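Long-range contact in McyG protein (Microcystis aeruginosa PCC 7806, PDB 4R0M), which probably activates phenylalanine or related acids as acyl-adenylates and loads them onto its peptidyl carrier domain in microcystin synthesis: residues Ile456-Phe470 against Asp480-Gln492. Residues are numbered along the deposited sequence; the frame is centred on the assembly and turned at random.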
loop_
_atom_site.group_PDB
_atom_site.type_symbol
_atom_site.label_atom_id
_atom_site.label_comp_id
_atom_site.label_asym_id
_atom_site.label_seq_id
_atom_site.Cartn_x
_atom_site.Cartn_y
_atom_site.Cartn_z
ATOM N N ILE A 456 -17.338 -13.852 -4.864
ATOM C CA ILE A 456 -18.207 -13.422 -3.768
ATOM C C ILE A 456 -18.672 -11.980 -3.976
ATOM O O ILE A 456 -19.849 -11.669 -3.785
ATOM C CB ILE A 456 -17.497 -13.543 -2.398
ATOM C CG1 ILE A 456 -17.157 -15.004 -2.094
ATOM C CG2 ILE A 456 -18.361 -12.972 -1.278
ATOM C CD1 ILE A 456 -15.945 -15.174 -1.203
ATOM N N GLU A 457 -17.747 -11.113 -4.384
ATOM C CA GLU A 457 -18.026 -9.679 -4.499
ATOM C C GLU A 457 -18.913 -9.299 -5.690
ATOM O O GLU A 457 -19.377 -8.162 -5.779
ATOM C CB GLU A 457 -16.725 -8.868 -4.473
ATOM C CG GLU A 457 -16.079 -8.838 -3.093
ATOM C CD GLU A 457 -14.827 -7.981 -3.015
ATOM O OE1 GLU A 457 -14.217 -7.693 -4.068
ATOM O OE2 GLU A 457 -14.448 -7.601 -1.886
ATOM N N GLU A 458 -19.160 -10.255 -6.586
ATOM C CA GLU A 458 -20.130 -10.080 -7.671
ATOM C C GLU A 458 -21.561 -10.020 -7.137
ATOM O O GLU A 458 -22.432 -9.391 -7.742
ATOM C CB GLU A 458 -20.030 -11.227 -8.678
ATOM C CG GLU A 458 -18.739 -11.280 -9.481
ATOM C CD GLU A 458 -18.573 -12.587 -10.237
ATOM O OE1 GLU A 458 -19.551 -13.363 -10.328
ATOM O OE2 GLU A 458 -17.460 -12.844 -10.741
ATOM N N LEU A 459 -21.794 -10.680 -6.004
ATOM C CA LEU A 459 -23.136 -10.814 -5.438
ATOM C C LEU A 459 -23.686 -9.528 -4.835
ATOM O O LEU A 459 -22.967 -8.778 -4.170
ATOM C CB LEU A 459 -23.166 -11.924 -4.382
ATOM C CG LEU A 459 -22.938 -13.364 -4.842
ATOM C CD1 LEU A 459 -22.546 -14.226 -3.652
ATOM C CD2 LEU A 459 -24.172 -13.921 -5.539
ATOM N N GLU A 460 -24.973 -9.295 -5.076
ATOM C CA GLU A 460 -25.718 -8.211 -4.449
ATOM C C GLU A 460 -25.752 -8.411 -2.933
ATOM O O GLU A 460 -26.048 -9.509 -2.451
ATOM C CB GLU A 460 -27.142 -8.164 -5.020
ATOM C CG GLU A 460 -28.098 -7.205 -4.320
ATOM C CD GLU A 460 -27.686 -5.752 -4.462
ATOM O OE1 GLU A 460 -27.684 -5.241 -5.603
ATOM O OE2 GLU A 460 -27.370 -5.121 -3.429
ATOM N N GLY A 461 -25.435 -7.350 -2.193
ATOM C CA GLY A 461 -25.438 -7.399 -0.731
ATOM C C GLY A 461 -24.067 -7.577 -0.102
ATOM O O GLY A 461 -23.926 -7.491 1.120
ATOM N N VAL A 462 -23.058 -7.833 -0.933
ATOM C CA VAL A 462 -21.677 -7.965 -0.465
ATOM C C VAL A 462 -20.907 -6.687 -0.795
ATOM O O VAL A 462 -20.746 -6.334 -1.968
ATOM C CB VAL A 462 -20.977 -9.195 -1.086
ATOM C CG1 VAL A 462 -19.519 -9.272 -0.650
ATOM C CG2 VAL A 462 -21.715 -10.475 -0.714
ATOM N N LYS A 463 -20.445 -5.992 0.243
ATOM C CA LYS A 463 -19.730 -4.732 0.063
ATOM C C LYS A 463 -18.293 -4.977 -0.384
ATOM O O LYS A 463 -17.529 -5.668 0.295
ATOM C CB LYS A 463 -19.772 -3.884 1.336
ATOM C CG LYS A 463 -19.593 -2.395 1.082
ATOM C CD LYS A 463 -19.739 -1.587 2.363
ATOM C CE LYS A 463 -19.495 -0.102 2.119
ATOM N NZ LYS A 463 -20.562 0.534 1.293
ATOM N N VAL A 464 -17.943 -4.411 -1.521
ATOM C CA VAL A 464 -16.635 -4.582 -2.116
ATOM C C VAL A 464 -15.503 -4.014 -1.268
ATOM O O VAL A 464 -15.589 -2.925 -0.767
ATOM C CB VAL A 464 -16.622 -3.994 -3.529
ATOM C CG1 VAL A 464 -15.225 -3.883 -4.100
ATOM C CG2 VAL A 464 -17.460 -4.830 -4.455
ATOM N N SER A 465 -14.430 -4.778 -1.188
ATOM C CA SER A 465 -13.224 -4.470 -0.444
ATOM C C SER A 465 -13.186 -4.863 1.032
ATOM O O SER A 465 -12.268 -4.540 1.717
ATOM C CB SER A 465 -12.898 -3.003 -0.553
ATOM O OG SER A 465 -13.723 -2.239 0.257
ATOM N N TYR A 466 -14.187 -5.589 1.488
ATOM C CA TYR A 466 -14.246 -6.108 2.838
ATOM C C TYR A 466 -14.312 -7.613 2.921
ATOM O O TYR A 466 -14.767 -8.138 3.891
ATOM C CB TYR A 466 -15.440 -5.542 3.563
ATOM C CG TYR A 466 -15.451 -4.072 3.699
ATOM C CD1 TYR A 466 -14.813 -3.467 4.725
ATOM C CD2 TYR A 466 -16.113 -3.294 2.807
ATOM C CE1 TYR A 466 -14.813 -2.121 4.858
ATOM C CE2 TYR A 466 -16.121 -1.945 2.936
ATOM C CZ TYR A 466 -15.469 -1.375 3.976
ATOM O OH TYR A 466 -15.474 -0.043 4.127
ATOM N N THR A 467 -13.907 -8.298 1.872
ATOM C CA THR A 467 -14.108 -9.713 1.756
ATOM C C THR A 467 -12.813 -10.469 1.858
ATOM O O THR A 467 -11.822 -9.985 1.457
ATOM C CB THR A 467 -14.812 -10.039 0.454
ATOM O OG1 THR A 467 -16.024 -9.324 0.399
ATOM C CG2 THR A 467 -15.127 -11.449 0.391
ATOM N N ALA A 468 -12.826 -11.637 2.470
ATOM C CA ALA A 468 -11.636 -12.475 2.608
ATOM C C ALA A 468 -11.975 -13.961 2.519
ATOM O O ALA A 468 -13.035 -14.397 2.972
ATOM C CB ALA A 468 -10.920 -12.174 3.914
ATOM N N ALA A 469 -11.065 -14.727 1.925
ATOM C CA ALA A 469 -11.195 -16.173 1.851
ATOM C C ALA A 469 -9.895 -16.832 2.304
ATOM O O ALA A 469 -8.822 -16.548 1.766
ATOM C CB ALA A 469 -11.555 -16.601 0.436
ATOM N N PHE A 470 -9.997 -17.703 3.305
ATOM C CA PHE A 470 -8.836 -18.415 3.841
ATOM C C PHE A 470 -9.216 -19.807 4.336
ATOM O O PHE A 470 -10.394 -20.089 4.576
ATOM C CB PHE A 470 -8.164 -17.607 4.962
ATOM C CG PHE A 470 -9.074 -17.284 6.113
ATOM C CD1 PHE A 470 -9.860 -16.135 6.095
ATOM C CD2 PHE A 470 -9.145 -18.125 7.220
ATOM C CE1 PHE A 470 -10.702 -15.835 7.156
ATOM C CE2 PHE A 470 -9.986 -17.830 8.282
ATOM C CZ PHE A 470 -10.762 -16.681 8.251
ATOM N N ASP A 480 -9.738 -29.881 6.055
ATOM C CA ASP A 480 -9.561 -28.453 5.789
ATOM C C ASP A 480 -10.881 -27.741 5.507
ATOM O O ASP A 480 -11.692 -28.207 4.706
ATOM C CB ASP A 480 -8.585 -28.241 4.631
ATOM C CG ASP A 480 -7.143 -28.470 5.037
ATOM O OD1 ASP A 480 -6.672 -27.794 5.979
ATOM O OD2 ASP A 480 -6.476 -29.320 4.410
ATOM N N LEU A 481 -11.083 -26.609 6.176
ATOM C CA LEU A 481 -12.295 -25.814 6.005
ATOM C C LEU A 481 -11.997 -24.499 5.287
ATOM O O LEU A 481 -10.978 -23.853 5.549
ATOM C CB LEU A 481 -12.955 -25.527 7.361
ATOM C CG LEU A 481 -13.283 -26.666 8.339
ATOM C CD1 LEU A 481 -13.788 -26.095 9.655
ATOM C CD2 LEU A 481 -14.292 -27.652 7.766
ATOM N N LEU A 482 -12.888 -24.119 4.374
ATOM C CA LEU A 482 -12.829 -22.815 3.729
ATOM C C LEU A 482 -13.693 -21.839 4.512
ATOM O O LEU A 482 -14.881 -22.086 4.731
ATOM C CB LEU A 482 -13.306 -22.900 2.275
ATOM C CG LEU A 482 -13.557 -21.585 1.523
ATOM C CD1 LEU A 482 -12.256 -20.847 1.232
ATOM C CD2 LEU A 482 -14.331 -21.838 0.238
ATOM N N ILE A 483 -13.089 -20.732 4.936
ATOM C CA ILE A 483 -13.806 -19.707 5.688
ATOM C C ILE A 483 -13.878 -18.420 4.875
ATOM O O ILE A 483 -12.880 -17.971 4.309
ATOM C CB ILE A 483 -13.178 -19.452 7.084
ATOM C CG1 ILE A 483 -13.263 -20.709 7.959
ATOM C CG2 ILE A 483 -13.889 -18.316 7.808
ATOM C CD1 ILE A 483 -12.139 -21.698 7.744
ATOM N N ILE A 484 -15.076 -17.848 4.820
ATOM C CA ILE A 484 -15.322 -16.616 4.094
ATOM C C ILE A 484 -15.871 -15.549 5.039
ATOM O O ILE A 484 -16.886 -15.756 5.707
ATOM C CB ILE A 484 -16.270 -16.853 2.894
ATOM C CG1 ILE A 484 -15.501 -17.524 1.751
ATOM C CG2 ILE A 484 -16.904 -15.547 2.425
ATOM C CD1 ILE A 484 -16.373 -18.184 0.704
ATOM N N THR A 485 -15.173 -14.421 5.104
ATOM C CA THR A 485 -15.629 -13.269 5.866
ATOM C C THR A 485 -15.939 -12.134 4.906
ATOM O O THR A 485 -15.268 -11.976 3.885
ATOM C CB THR A 485 -14.581 -12.803 6.891
ATOM O OG1 THR A 485 -13.336 -12.556 6.227
ATOM C CG2 THR A 485 -14.377 -13.861 7.975
ATOM N N PHE A 486 -16.962 -11.353 5.235
ATOM C CA PHE A 486 -17.412 -10.264 4.381
ATOM C C PHE A 486 -18.115 -9.194 5.213
ATOM O O PHE A 486 -18.383 -9.395 6.396
ATOM C CB PHE A 486 -18.351 -10.799 3.289
ATOM C CG PHE A 486 -19.755 -11.055 3.764
ATOM C CD1 PHE A 486 -20.060 -12.191 4.505
ATOM C CD2 PHE A 486 -20.775 -10.155 3.472
ATOM C CE1 PHE A 486 -21.353 -12.424 4.948
ATOM C CE2 PHE A 486 -22.070 -10.381 3.914
ATOM C CZ PHE A 486 -22.359 -11.518 4.652
ATOM N N SER A 487 -18.404 -8.059 4.584
ATOM C CA SER A 487 -19.221 -7.023 5.195
ATOM C C SER A 487 -20.453 -6.787 4.328
ATOM O O SER A 487 -20.336 -6.708 3.102
ATOM C CB SER A 487 -18.423 -5.730 5.360
ATOM O OG SER A 487 -19.164 -4.766 6.085
ATOM N N PRO A 488 -21.643 -6.690 4.954
ATOM C CA PRO A 488 -22.886 -6.523 4.200
ATOM C C PRO A 488 -23.037 -5.121 3.621
ATOM O O PRO A 488 -22.663 -4.137 4.265
ATOM C CB PRO A 488 -23.984 -6.782 5.246
ATOM C CG PRO A 488 -23.288 -7.309 6.458
ATOM C CD PRO A 488 -21.896 -6.764 6.402
ATOM N N GLU A 489 -23.586 -5.043 2.412
ATOM C CA GLU A 489 -23.866 -3.767 1.758
ATOM C C GLU A 489 -25.241 -3.238 2.178
ATOM O O GLU A 489 -25.678 -2.180 1.717
ATOM C CB GLU A 489 -23.782 -3.921 0.236
ATOM C CG GLU A 489 -23.474 -2.632 -0.514
ATOM C CD GLU A 489 -23.005 -2.876 -1.935
ATOM O OE1 GLU A 489 -23.698 -3.600 -2.684
ATOM O OE2 GLU A 489 -21.941 -2.336 -2.306
ATOM N N SER A 490 -25.905 -3.979 3.064
ATOM C CA SER A 490 -27.230 -3.625 3.573
ATOM C C SER A 490 -27.205 -2.330 4.380
ATOM O O SER A 490 -26.136 -1.858 4.783
ATOM C CB SER A 490 -27.786 -4.763 4.436
ATOM O OG SER A 490 -27.823 -5.983 3.715
ATOM N N GLU A 491 -28.388 -1.766 4.618
ATOM C CA GLU A 491 -28.515 -0.527 5.384
ATOM C C GLU A 491 -29.480 -0.681 6.575
ATOM O O GLU A 491 -30.619 -0.209 6.517
ATOM C CB GLU A 491 -28.957 0.621 4.464
ATOM C CG GLU A 491 -28.600 2.016 4.964
ATOM C CD GLU A 491 -27.122 2.343 4.822
ATOM O OE1 GLU A 491 -26.537 2.048 3.757
ATOM O OE2 GLU A 491 -26.545 2.906 5.776
ATOM N N GLN A 492 -29.044 -1.344 7.650
ATOM C CA GLN A 492 -27.732 -1.997 7.746
ATOM C C GLN A 492 -27.869 -3.437 8.262
ATOM O O GLN A 492 -28.961 -4.009 8.219
ATOM C CB GLN A 492 -26.763 -1.174 8.613
ATOM C CG GLN A 492 -27.227 -0.905 10.040
ATOM C CD GLN A 492 -26.205 -0.135 10.862
ATOM O OE1 GLN A 492 -26.543 0.836 11.538
ATOM N NE2 GLN A 492 -24.947 -0.566 10.806
#
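F470 lays one face of its ring across I483, its partner in an antiparallel hydrogen-bonded pair of the hairpin 468-474/479-486. The CB of I483 stands 4.1 Å from the F470 ring centroid, 25° off the normal, a CH-pi contact. CG2 of I483 meets CZ of F470 at 3.6 Å. The CG of F470 sits between the backbone N and the carbonyl carbon (chi1 58°), which swings the ring over the neighbouring strand; CG2 of T485 lies at its edge. An alanine in place of F470 would probably leave I483 without its aromatic cover and open a gap towards helix 536-545.

I483 N donates to F470 O at 2.8 Å, almost in line with the C=O, and F470 N answers to I483 O. A468 and T485 form the next hydrogen-bonded pair; the small CB of A468 lets T485 OG1 come within 3.4 Å. On the other face of the sheet, I456 of helix 449-457 meets I484 tip to tip, CD1 to CD1, fastening helix to strand. With strand 517-520 beyond 479-486, the hairpin probably belongs to the small C-terminal subdomain of an ANL-family adenylation domain.

Farther along, the two segments pair again: K463 N donates a hydrogen bond to S487 O, and E489 N to G461 O at 2.8 Å, from above the carbonyl plane. G461 takes the third position of the type II turn L459-V462 (phi 100°), where a CB would jam against the preceding carbonyl. Y466 and S487 pack CB to CB at 3.5 Å, S487 OG being hydrogen-bonded to L521 O.

Chemically, apolar side chains and paired amides make a largely buried core, whereas at its margin E460 OE2 and E489 OE1, 4.0 Å apart, probably repel mildly, which the amine of nearby K463, not in contact, could partly offset.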